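Local atomic coordinates of hypothetical protein PH0107 (Pyrococcus horikoshii, PDB entry 2YZI), a protein that is of unknown function but carries two CBS domains, a module that in many relatives pairs up to bind adenosine-containing ligands. Residues B[4-10]-B[86-92]; B[103-107]-B[117-121]. All coordinates share one frame; numbering follows the deposited sequence.

Interaction 1 of 2, residues B[4-10]-B[86-92]; sequences DMKAPIK and NVNTPLG
Ile9 lies against the turn 86-89 and the start of helix 91-101, and its branches meet different surroundings. CG1 stands anti to the backbone N (chi1 -160°), which leaves CG2 between N and the carbonyl carbon. From CB, which packs on Thr89 O, the methyl CG2 reaches the mouth of the turn, where Asn86 O is 3.3 Å away. The longer branch runs the other way and ends with CD1 on Leu91 CD1 at 3.6 Å, the two side chains crossing at about a right angle. A beta-branched residue suits this place because it can fill both directions at once. Cutting Ile9 back to an alanine removes both branches, and is likely to open a gap beside Leu91 and leave its CD1 methyl without this partner.

Four backbone hydrogen bonds tie the segments together along their length. Ile9 N donates to Thr89 O at 2.7 Å, and Lys10 N to Val87 O. Farther along, Ala7 O takes a nearly straight bond from Leu91 N at 2.8 Å, and Met5 O accepts from Gly92 N on a lone pair in its carbonyl plane. Two amides of the helix's first turn are thereby satisfied by the N-terminal segment. Pro90, at the N-cap, has no N-H to offer, and no hydrogen bond to the 4-10 segment is asked of its nitrogen; its CB rests on Lys6 O. Selenium of Met5, a selenomethionine, touches Leu91 CD2 at 4.1 Å.

Beyond the two segments, Ile9 leans on Val94 of helix 91-101, Ile108 of strand 105-110 and Phe118 of strand 113-119, so the N-terminal segment is fastened across one end of the second CBS domain.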
ATOM      1  N   ASP B   4       4.706   7.154  19.498  1.00 44.90           N
ATOM      2  CA  ASP B   4       5.520   8.299  19.865  1.00 43.82           C
ATOM      3  C   ASP B   4       6.552   8.595  18.780  1.00 44.17           C
ATOM      4  O   ASP B   4       7.464   7.810  18.555  1.00 44.09           O
ATOM      5  CB  ASP B   4       6.208   7.997  21.205  1.00 41.94           C
ATOM      6  CG  ASP B   4       7.217   9.051  21.603  1.00 40.98           C
ATOM      7  OD1 ASP B   4       7.122  10.186  21.100  1.00 40.25           O
ATOM      8  OD2 ASP B   4       8.097   8.737  22.435  1.00 40.47           O
HETATM    9  N   MSE B   5       6.395   9.738  18.120  1.00 37.59           N
HETATM   10  CA  MSE B   5       7.290  10.170  17.049  1.00 35.16           C
HETATM   11  C   MSE B   5       8.747  10.254  17.494  1.00 34.56           C
HETATM   12  O   MSE B   5       9.656  10.281  16.662  1.00 34.57           O
HETATM   13  CB  MSE B   5       6.852  11.536  16.529  1.00 34.51           C
HETATM   14  CG  MSE B   5       5.426  11.576  16.034  1.00 35.19           C
HETATM   15 SE   MSE B   5       5.232  10.660  14.341  1.00 37.82          SE
HETATM   16  CE  MSE B   5       5.454  12.221  13.198  1.00 36.47           C
ATOM     17  N   LYS B   6       8.965  10.297  18.803  1.00 33.91           N
ATOM     18  CA  LYS B   6      10.311  10.391  19.351  1.00 33.03           C
ATOM     19  C   LYS B   6      10.977   9.030  19.508  1.00 31.44           C
ATOM     20  O   LYS B   6      12.200   8.930  19.451  1.00 30.96           O
ATOM     21  CB  LYS B   6      10.279  11.094  20.711  1.00 34.95           C
ATOM     22  CG  LYS B   6       9.754  12.522  20.663  1.00 39.28           C
ATOM     23  CD  LYS B   6       9.514  13.073  22.067  1.00 41.76           C
ATOM     24  CE  LYS B   6       8.825  14.434  22.044  1.00 43.64           C
ATOM     25  NZ  LYS B   6       9.636  15.495  21.368  1.00 46.02           N
ATOM     26  N   ALA B   7      10.171   7.991  19.700  1.00 28.26           N
ATOM     27  CA  ALA B   7      10.680   6.631  19.894  1.00 25.34           C
ATOM     28  C   ALA B   7      11.373   6.029  18.672  1.00 22.75           C
ATOM     29  O   ALA B   7      11.014   6.318  17.538  1.00 21.37           O
ATOM     30  CB  ALA B   7       9.544   5.724  20.339  1.00 25.25           C
ATOM     31  N   PRO B   8      12.369   5.161  18.898  1.00 21.19           N
ATOM     32  CA  PRO B   8      13.124   4.505  17.822  1.00 21.02           C
ATOM     33  C   PRO B   8      12.220   3.630  16.971  1.00 21.56           C
ATOM     34  O   PRO B   8      11.325   2.961  17.500  1.00 20.89           O
ATOM     35  CB  PRO B   8      14.153   3.684  18.581  1.00 21.92           C
ATOM     36  CG  PRO B   8      13.393   3.284  19.795  1.00 20.02           C
ATOM     37  CD  PRO B   8      12.734   4.585  20.202  1.00 20.20           C
ATOM     38  N   ILE B   9      12.466   3.620  15.662  1.00 20.62           N
ATOM     39  CA  ILE B   9      11.648   2.841  14.740  1.00 19.47           C
ATOM     40  C   ILE B   9      11.640   1.360  15.083  1.00 21.04           C
ATOM     41  O   ILE B   9      10.730   0.632  14.701  1.00 19.71           O
ATOM     42  CB  ILE B   9      12.119   3.001  13.262  1.00 18.60           C
ATOM     43  CG1 ILE B   9      10.986   2.593  12.315  1.00 16.31           C
ATOM     44  CG2 ILE B   9      13.338   2.119  12.977  1.00 14.88           C
ATOM     45  CD1 ILE B   9       9.772   3.483  12.404  1.00 14.67           C
ATOM     46  N   LYS B  10      12.644   0.909  15.815  1.00 22.21           N
ATOM     47  CA  LYS B  10      12.702  -0.498  16.152  1.00 24.46           C
ATOM     48  C   LYS B  10      11.512  -1.008  16.945  1.00 25.14           C
ATOM     49  O   LYS B  10      11.293  -2.215  17.007  1.00 24.92           O
ATOM     50  CB  LYS B  10      14.008  -0.830  16.889  1.00 23.84           C
ATOM     51  CG  LYS B  10      14.279  -0.057  18.166  1.00 25.50           C
ATOM     52  CD  LYS B  10      15.670  -0.435  18.683  1.00 28.10           C
ATOM     53  CE  LYS B  10      16.000   0.220  20.001  1.00 31.02           C
ATOM     54  NZ  LYS B  10      17.374  -0.168  20.443  1.00 37.01           N
ATOM     55  N   ASN B  86      17.775   3.385  10.185  1.00 20.51           N
ATOM     56  CA  ASN B  86      18.423   2.656  11.255  1.00 21.29           C
ATOM     57  C   ASN B  86      17.431   2.318  12.382  1.00 22.96           C
ATOM     58  O   ASN B  86      16.469   3.054  12.617  1.00 23.72           O
ATOM     59  CB  ASN B  86      19.579   3.498  11.773  1.00 19.80           C
ATOM     60  CG  ASN B  86      20.374   2.797  12.823  1.00 19.52           C
ATOM     61  OD1 ASN B  86      20.071   2.889  14.018  1.00 19.08           O
ATOM     62  ND2 ASN B  86      21.400   2.071  12.391  1.00 17.03           N
ATOM     63  N   VAL B  87      17.663   1.205  13.075  1.00 23.93           N
ATOM     64  CA  VAL B  87      16.772   0.782  14.164  1.00 25.18           C
ATOM     65  C   VAL B  87      16.522   1.884  15.187  1.00 25.43           C
ATOM     66  O   VAL B  87      15.439   1.964  15.763  1.00 26.65           O
ATOM     67  CB  VAL B  87      17.318  -0.464  14.927  1.00 23.92           C
ATOM     68  CG1 VAL B  87      17.330  -1.670  14.015  1.00 22.02           C
ATOM     69  CG2 VAL B  87      18.722  -0.197  15.443  1.00 25.96           C
ATOM     70  N   ASN B  88      17.521   2.735  15.403  1.00 26.62           N
ATOM     71  CA  ASN B  88      17.405   3.818  16.375  1.00 26.44           C
ATOM     72  C   ASN B  88      16.827   5.128  15.852  1.00 26.46           C
ATOM     73  O   ASN B  88      16.588   6.043  16.631  1.00 28.79           O
ATOM     74  CB  ASN B  88      18.763   4.081  17.025  1.00 26.78           C
ATOM     75  CG  ASN B  88      19.186   2.962  17.946  1.00 27.10           C
ATOM     76  OD1 ASN B  88      20.371   2.667  18.074  1.00 30.48           O
ATOM     77  ND2 ASN B  88      18.219   2.339  18.603  1.00 25.72           N
ATOM     78  N   THR B  89      16.611   5.217  14.542  1.00 25.97           N
ATOM     79  CA  THR B  89      16.029   6.411  13.936  1.00 23.92           C
ATOM     80  C   THR B  89      14.616   6.550  14.492  1.00 23.00           C
ATOM     81  O   THR B  89      13.830   5.615  14.409  1.00 24.30           O
ATOM     82  CB  THR B  89      15.908   6.271  12.392  1.00 24.73           C
ATOM     83  OG1 THR B  89      17.193   6.002  11.818  1.00 26.23           O
ATOM     84  CG2 THR B  89      15.333   7.544  11.783  1.00 22.70           C
ATOM     85  N   PRO B  90      14.275   7.715  15.068  1.00 21.40           N
ATOM     86  CA  PRO B  90      12.935   7.931  15.624  1.00 20.71           C
ATOM     87  C   PRO B  90      11.835   7.914  14.562  1.00 20.10           C
ATOM     88  O   PRO B  90      12.018   8.398  13.438  1.00 19.04           O
ATOM     89  CB  PRO B  90      13.059   9.292  16.304  1.00 20.64           C
ATOM     90  CG  PRO B  90      14.069   9.991  15.454  1.00 21.69           C
ATOM     91  CD  PRO B  90      15.111   8.908  15.260  1.00 21.54           C
ATOM     92  N   LEU B  91      10.696   7.346  14.938  1.00 17.93           N
ATOM     93  CA  LEU B  91       9.540   7.229  14.063  1.00 19.05           C
ATOM     94  C   LEU B  91       9.306   8.433  13.149  1.00 19.27           C
ATOM     95  O   LEU B  91       9.201   8.275  11.931  1.00 18.73           O
ATOM     96  CB  LEU B  91       8.286   6.984  14.902  1.00 19.76           C
ATOM     97  CG  LEU B  91       6.969   6.890  14.134  1.00 19.45           C
ATOM     98  CD1 LEU B  91       7.057   5.761  13.133  1.00 18.45           C
ATOM     99  CD2 LEU B  91       5.805   6.671  15.092  1.00 20.00           C
ATOM    100  N   GLY B  92       9.214   9.622  13.742  1.00 19.40           N
ATOM    101  CA  GLY B  92       8.979  10.836  12.976  1.00 20.40           C
ATOM    102  C   GLY B  92       9.894  11.016  11.782  1.00 20.14           C
ATOM    103  O   GLY B  92       9.426  11.280  10.675  1.00 20.08           O
TER

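Interaction 2 of 2, residues B[103-107]-B[117-121]; sequences IKHIL and IFTLS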
ATOM      1  N   ILE B 103       7.687   6.274  -0.506  1.00 26.19           N
ATOM      2  CA  ILE B 103       7.621   4.826  -0.376  1.00 25.31           C
ATOM      3  C   ILE B 103       6.631   4.368   0.688  1.00 25.59           C
ATOM      4  O   ILE B 103       6.311   5.107   1.620  1.00 26.32           O
ATOM      5  CB  ILE B 103       9.006   4.227  -0.070  1.00 23.79           C
ATOM      6  CG1 ILE B 103       9.598   4.892   1.171  1.00 24.27           C
ATOM      7  CG2 ILE B 103       9.924   4.394  -1.279  1.00 23.14           C
ATOM      8  CD1 ILE B 103      10.919   4.283   1.607  1.00 22.10           C
ATOM      9  N   LYS B 104       6.141   3.142   0.533  1.00 24.75           N
ATOM     10  CA  LYS B 104       5.176   2.568   1.465  1.00 25.07           C
ATOM     11  C   LYS B 104       5.834   1.534   2.367  1.00 24.47           C
ATOM     12  O   LYS B 104       5.213   1.027   3.304  1.00 24.02           O
ATOM     13  CB  LYS B 104       4.036   1.902   0.694  1.00 27.36           C
ATOM     14  CG  LYS B 104       3.201   2.847  -0.140  1.00 30.98           C
ATOM     15  CD  LYS B 104       2.008   2.119  -0.746  1.00 32.91           C
ATOM     16  CE  LYS B 104       1.022   3.093  -1.366  1.00 34.99           C
ATOM     17  NZ  LYS B 104      -0.215   2.397  -1.818  1.00 36.63           N
ATOM     18  N   HIS B 105       7.090   1.217   2.067  1.00 22.08           N
ATOM     19  CA  HIS B 105       7.846   0.238   2.841  1.00 21.75           C
ATOM     20  C   HIS B 105       9.285   0.720   2.932  1.00 21.22           C
ATOM     21  O   HIS B 105       9.832   1.221   1.957  1.00 21.66           O
ATOM     22  CB  HIS B 105       7.835  -1.137   2.153  1.00 21.64           C
ATOM     23  CG  HIS B 105       6.671  -1.356   1.236  1.00 24.05           C
ATOM     24  ND1 HIS B 105       6.473  -0.614   0.091  1.00 24.72           N
ATOM     25  CD2 HIS B 105       5.642  -2.234   1.295  1.00 24.04           C
ATOM     26  CE1 HIS B 105       5.373  -1.024  -0.514  1.00 24.53           C
ATOM     27  NE2 HIS B 105       4.849  -2.006   0.196  1.00 24.93           N
ATOM     28  N   ILE B 106       9.896   0.570   4.100  1.00 19.36           N
ATOM     29  CA  ILE B 106      11.288   0.975   4.277  1.00 18.51           C
ATOM     30  C   ILE B 106      12.032  -0.075   5.099  1.00 18.97           C
ATOM     31  O   ILE B 106      11.617  -0.428   6.203  1.00 19.10           O
ATOM     32  CB  ILE B 106      11.392   2.370   4.957  1.00 18.64           C
ATOM     33  CG1 ILE B 106      12.840   2.851   4.924  1.00 18.51           C
ATOM     34  CG2 ILE B 106      10.859   2.310   6.385  1.00 18.00           C
ATOM     35  CD1 ILE B 106      13.028   4.310   5.303  1.00 18.09           C
ATOM     36  N   LEU B 107      13.126  -0.593   4.542  1.00 18.17           N
ATOM     37  CA  LEU B 107      13.918  -1.614   5.226  1.00 17.48           C
ATOM     38  C   LEU B 107      14.636  -1.033   6.440  1.00 19.10           C
ATOM     39  O   LEU B 107      15.103   0.104   6.409  1.00 18.54           O
ATOM     40  CB  LEU B 107      14.931  -2.242   4.258  1.00 14.19           C
ATOM     41  CG  LEU B 107      14.329  -3.124   3.155  1.00 14.55           C
ATOM     42  CD1 LEU B 107      15.379  -3.553   2.157  1.00 14.00           C
ATOM     43  CD2 LEU B 107      13.693  -4.336   3.796  1.00 14.41           C
ATOM     44  N   ILE B 117      11.535  -4.415   8.639  1.00 18.18           N
ATOM     45  CA  ILE B 117      10.939  -3.505   7.683  1.00 18.34           C
ATOM     46  C   ILE B 117       9.788  -2.767   8.348  1.00 18.62           C
ATOM     47  O   ILE B 117       9.112  -3.319   9.216  1.00 18.56           O
ATOM     48  CB  ILE B 117      10.402  -4.278   6.465  1.00 16.31           C
ATOM     49  CG1 ILE B 117       9.942  -3.299   5.383  1.00 16.46           C
ATOM     50  CG2 ILE B 117       9.265  -5.201   6.897  1.00 15.96           C
ATOM     51  CD1 ILE B 117       9.454  -3.979   4.130  1.00 14.92           C
ATOM     52  N   PHE B 118       9.583  -1.512   7.962  1.00 18.20           N
ATOM     53  CA  PHE B 118       8.482  -0.729   8.497  1.00 18.47           C
ATOM     54  C   PHE B 118       7.580  -0.370   7.323  1.00 19.68           C
ATOM     55  O   PHE B 118       8.045   0.165   6.317  1.00 21.15           O
ATOM     56  CB  PHE B 118       8.979   0.543   9.180  1.00 18.34           C
ATOM     57  CG  PHE B 118       7.866   1.421   9.702  1.00 16.16           C
ATOM     58  CD1 PHE B 118       7.059   0.996  10.754  1.00 15.92           C
ATOM     59  CD2 PHE B 118       7.615   2.659   9.126  1.00 14.28           C
ATOM     60  CE1 PHE B 118       6.006   1.791  11.230  1.00 16.35           C
ATOM     61  CE2 PHE B 118       6.558   3.472   9.595  1.00 17.22           C
ATOM     62  CZ  PHE B 118       5.755   3.032  10.650  1.00 14.50           C
ATOM     63  N   THR B 119       6.294  -0.671   7.453  1.00 19.16           N
ATOM     64  CA  THR B 119       5.340  -0.411   6.376  1.00 20.17           C
ATOM     65  C   THR B 119       4.208   0.501   6.824  1.00 19.67           C
ATOM     66  O   THR B 119       4.114   0.849   7.996  1.00 19.33           O
ATOM     67  CB  THR B 119       4.723  -1.740   5.858  1.00 20.77           C
ATOM     68  OG1 THR B 119       3.823  -2.277   6.839  1.00 20.78           O
ATOM     69  CG2 THR B 119       5.817  -2.754   5.591  1.00 20.44           C
ATOM     70  N   LEU B 120       3.349   0.892   5.888  1.00 20.54           N
ATOM     71  CA  LEU B 120       2.227   1.753   6.236  1.00 21.50           C
ATOM     72  C   LEU B 120       1.258   0.963   7.097  1.00 20.16           C
ATOM     73  O   LEU B 120       0.553   1.533   7.928  1.00 19.65           O
ATOM     74  CB  LEU B 120       1.524   2.287   4.986  1.00 21.14           C
ATOM     75  CG  LEU B 120       2.336   3.310   4.180  1.00 22.60           C
ATOM     76  CD1 LEU B 120       1.401   4.101   3.287  1.00 22.10           C
ATOM     77  CD2 LEU B 120       3.075   4.255   5.117  1.00 20.65           C
ATOM     78  N   SER B 121       1.235  -0.354   6.905  1.00 19.07           N
ATOM     79  CA  SER B 121       0.368  -1.211   7.711  1.00 20.20           C
ATOM     80  C   SER B 121       0.851  -1.153   9.156  1.00 19.85           C
ATOM     81  O   SER B 121       0.041  -1.147  10.086  1.00 20.22           O
ATOM     82  CB  SER B 121       0.402  -2.659   7.215  1.00 19.58           C
ATOM     83  OG  SER B 121      -0.282  -2.787   5.981  1.00 20.96           O
TER
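Ile106 lays its CG2 methyl over the CB of Phe118, 3.8 Å away, the two side chains crossing at a slant. The same methyl sits at the edge of the phenyl ring, near its plane, rather than over a face. Phe118 CG stands anti to its backbone N (chi1 178°), which carries the far end of the ring away from strand 105-107, and the ring packs on Leu95 and Met98 of helix 91-101. A large flat group suits this interior face, between sheet and helix.

Ile106 and Phe118 form an antiparallel hydrogen-bonded pair: Ile106 N reaches Phe118 O at 2.9 Å, and Phe118 N returns a bond to Ile106 O with an N-H...O angle of 170°. The strands are the arms of the beta hairpin 105-110/113-119, part of the sheet of a CBS domain, with helix 91-101 packing on Phe118 from that face. The other face carries His105, Leu107, Ile117 and Thr119 and turns toward strands 40-44 and 50-55 of the first CBS domain, as in the paired arrangement of these modules. There Ile117 CD1 meets His105 CB at 3.8 Å, while its CG1 packs on Leu107 CD2 at 4.2 Å; the extended isoleucine thus spans both neighbours on the facing strand.

At the start of helix 120-127 the pairing fades. Leu120 N makes only a weak, bent bond to Lys104 O at 3.2 Å. Leu120 CD1 lies 4.1 Å from the aliphatic CG of Lys104. Thr119 is the N-cap, its OG1 taking a weak capping bond from Ser121 N, and Leu120 packs on Ser121 of the second subunit.

How the interactions relate
Interactions 1 and 2 both involve the second CBS domain, their centres about 13 Å apart, and they meet at the ring of Phe118. Ile9 CD1 lies 3.9 Å from Phe118 CG, and Leu91 CD1 is equally far from Phe118 CZ, so the apolar pair of interaction 1 is continued by the interior face of the hairpin in interaction 2. Helix 91-101 links them along the chain: it starts in segment 86-92 and leads to segment 103-107. The centre of interaction 1 lies about 17 Å from the centre of the chain, that of interaction 2, which borders the first CBS domain, about 5 Å. Both reach the second subunit, through Met5 on its Ser127 and through Leu120 on its Ser121.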